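Side-chain contact in neurotrypsin (Mus musculus, PDB 6H8M), which is a secreted serine protease that plays a role in neuronal plasticity and is represented here by its third scavenger receptor cysteine-rich domain: residues R7-E12 with R18-V23. Residues are numbered along the deposited sequence; the frame is centred on the assembly and turned at random.
Sequences RLVDGE and RVEVFV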
loop_
_atom_site.group_PDB
_atom_site.type_symbol
_atom_site.label_atom_id
_atom_site.label_comp_id
_atom_site.label_asym_id
_atom_site.label_seq_id
_atom_site.Cartn_x
_atom_site.Cartn_y
_atom_site.Cartn_z
ATOM N N ARG A 7 4.444 5.168 -5.039
ATOM C CA ARG A 7 4.565 6.490 -4.417
ATOM C C ARG A 7 3.582 6.585 -3.278
ATOM O O ARG A 7 2.601 5.907 -3.253
ATOM C CB ARG A 7 4.330 7.599 -5.456
ATOM C CG ARG A 7 2.926 7.691 -6.033
ATOM C CD ARG A 7 2.795 8.736 -7.130
ATOM N NE ARG A 7 1.384 8.804 -7.507
ATOM C CZ ARG A 7 0.928 9.397 -8.572
ATOM N NH1 ARG A 7 1.790 9.971 -9.395
ATOM N NH2 ARG A 7 -0.373 9.426 -8.792
ATOM N N LEU A 8 3.856 7.486 -2.334
ATOM C CA LEU A 8 2.948 7.837 -1.268
ATOM C C LEU A 8 2.362 9.250 -1.507
ATOM O O LEU A 8 3.117 10.143 -1.976
ATOM C CB LEU A 8 3.668 7.861 0.091
ATOM C CG LEU A 8 4.340 6.534 0.442
ATOM C CD1 LEU A 8 4.928 6.655 1.843
ATOM C CD2 LEU A 8 3.394 5.325 0.304
ATOM N N VAL A 9 1.043 9.379 -1.364
ATOM C CA VAL A 9 0.343 10.624 -1.684
ATOM C C VAL A 9 -0.501 11.075 -0.494
ATOM O O VAL A 9 -1.042 10.280 0.262
ATOM C CB VAL A 9 -0.574 10.368 -2.912
ATOM C CG1 VAL A 9 -1.236 11.673 -3.405
ATOM C CG2 VAL A 9 0.229 9.744 -4.052
ATOM N N ASP A 10 -0.595 12.409 -0.303
ATOM C CA ASP A 10 -1.548 13.020 0.629
ATOM C C ASP A 10 -1.173 12.836 2.112
ATOM O O ASP A 10 -2.031 13.100 2.964
ATOM C CB ASP A 10 -2.983 12.550 0.403
ATOM C CG ASP A 10 -3.646 13.129 -0.814
ATOM O OD1 ASP A 10 -3.232 14.201 -1.251
ATOM O OD2 ASP A 10 -4.586 12.535 -1.293
ATOM N N GLY A 11 0.062 12.477 2.391
ATOM C CA GLY A 11 0.632 12.443 3.734
ATOM C C GLY A 11 1.077 13.820 4.176
ATOM O O GLY A 11 1.187 14.699 3.396
ATOM N N GLU A 12 1.387 13.950 5.456
ATOM C CA GLU A 12 1.916 15.270 5.992
ATOM C C GLU A 12 3.379 15.436 5.608
ATOM O O GLU A 12 3.910 16.491 5.718
ATOM C CB GLU A 12 1.685 15.326 7.498
ATOM C CG GLU A 12 0.206 15.382 7.833
ATOM C CD GLU A 12 -0.147 16.359 8.951
ATOM O OE1 GLU A 12 0.794 16.975 9.530
ATOM O OE2 GLU A 12 -1.363 16.516 9.240
ATOM N N ARG A 18 -1.181 7.673 1.238
ATOM C CA ARG A 18 -1.920 6.596 0.529
ATOM C C ARG A 18 -0.965 5.977 -0.502
ATOM O O ARG A 18 -0.312 6.745 -1.235
ATOM C CB ARG A 18 -3.160 7.174 -0.157
ATOM C CG ARG A 18 -3.982 6.150 -0.927
ATOM C CD ARG A 18 -5.176 6.774 -1.624
ATOM N NE ARG A 18 -4.785 7.788 -2.593
ATOM C CZ ARG A 18 -4.632 9.077 -2.313
ATOM N NH1 ARG A 18 -4.839 9.517 -1.083
ATOM N NH2 ARG A 18 -4.274 9.923 -3.262
ATOM N N VAL A 19 -0.918 4.644 -0.566
ATOM C CA VAL A 19 -0.034 3.908 -1.507
ATOM C C VAL A 19 -0.615 3.942 -2.901
ATOM O O VAL A 19 -1.793 3.626 -3.072
ATOM C CB VAL A 19 0.149 2.446 -1.067
ATOM C CG1 VAL A 19 1.150 1.828 -2.060
ATOM C CG2 VAL A 19 0.682 2.380 0.360
ATOM N N GLU A 20 0.165 4.441 -3.886
ATOM C CA GLU A 20 -0.231 4.350 -5.267
ATOM C C GLU A 20 0.825 3.532 -6.012
ATOM O O GLU A 20 2.044 3.640 -5.752
ATOM C CB GLU A 20 -0.493 5.734 -5.873
ATOM C CG GLU A 20 -1.687 6.396 -5.150
ATOM C CD GLU A 20 -2.334 7.615 -5.725
ATOM O OE1 GLU A 20 -3.482 7.916 -5.297
ATOM O OE2 GLU A 20 -1.676 8.215 -6.571
ATOM N N VAL A 21 0.347 2.739 -6.975
ATOM C CA VAL A 21 1.221 1.886 -7.725
ATOM C C VAL A 21 0.909 2.048 -9.209
ATOM O O VAL A 21 -0.237 2.328 -9.582
ATOM C CB VAL A 21 1.066 0.424 -7.309
ATOM C CG1 VAL A 21 1.212 0.276 -5.816
ATOM C CG2 VAL A 21 -0.307 -0.101 -7.708
ATOM N N PHE A 22 1.941 1.933 -10.054
ATOM C CA PHE A 22 1.794 2.207 -11.468
ATOM C C PHE A 22 1.801 0.871 -12.222
ATOM O O PHE A 22 2.782 0.150 -12.195
ATOM C CB PHE A 22 2.932 3.081 -11.999
ATOM C CG PHE A 22 2.725 3.549 -13.418
ATOM C CD1 PHE A 22 1.939 4.663 -13.655
ATOM C CD2 PHE A 22 3.235 2.850 -14.519
ATOM C CE1 PHE A 22 1.722 5.112 -14.943
ATOM C CE2 PHE A 22 3.004 3.300 -15.817
ATOM C CZ PHE A 22 2.253 4.427 -16.025
ATOM N N VAL A 23 0.656 0.560 -12.810
ATOM C CA VAL A 23 0.352 -0.763 -13.419
ATOM C C VAL A 23 -0.494 -0.487 -14.658
ATOM O O VAL A 23 -1.404 0.311 -14.584
ATOM C CB VAL A 23 -0.455 -1.623 -12.437
ATOM C CG1 VAL A 23 -0.786 -2.992 -13.002
ATOM C CG2 VAL A 23 0.283 -1.851 -11.132
#
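Arg7 to Val9 pair with Arg18 to Glu20 as the antiparallel arms of a beta hairpin at one edge of the main sheet of this SRCR domain. Arg7 and Glu20 form a hydrogen-bonded pair, as do Val9 and Arg18. The bond from Arg18 N to Val9 O measures 2.8 Å. Leu8 and Val19 make the non-hydrogen-bonded pair between them.

The Arg7, Val9, Arg18 and Glu20 side chains share one face, where a salt-bridge network runs across the strands and on to Asp10. Arg7 approaches side-on, and both NE and NH2 bind Glu20 OE2, with NH2 at 2.8 Å. That oxygen lies in the guanidinium plane, while the carboxylate is turned 35° from it. The other carboxylate oxygen, OE1, takes NE and NH2 of Arg18, each at 3.0 Å from OE1. Arg18 starts extended, then bends at chi3 (60°), which swings the guanidinium across toward strand 6-10 and Asp10. Its far end meets Asp10 OD2 through NH1 at 3.0 Å and NH2 at 3.3 Å. NH2 therefore bridges two carboxylates. Val9 fits in beside both groups: CG1 lies 3.5 Å from Arg18 NH2, and CG2 touches Glu20 OE2. A methionine in place of Arg18 would probably leave Asp10 and Glu20 OE1 without their shared positive partner and let the Glu20 carboxylate turn more freely.

On the other face, Leu8 CD2 packs against Val19 CG2 at 4.0 Å. Both residues also touch Val103 of strand 102-105, and Leu8 reaches Leu47 just beyond helix 37-46. On the charged face, Trp27 of strand 26-30 makes a cation-pi contact with Arg7 and touches Glu20. Strand 18-23 thus lies between strand 6-10, outermost in the sheet, and strand 26-30.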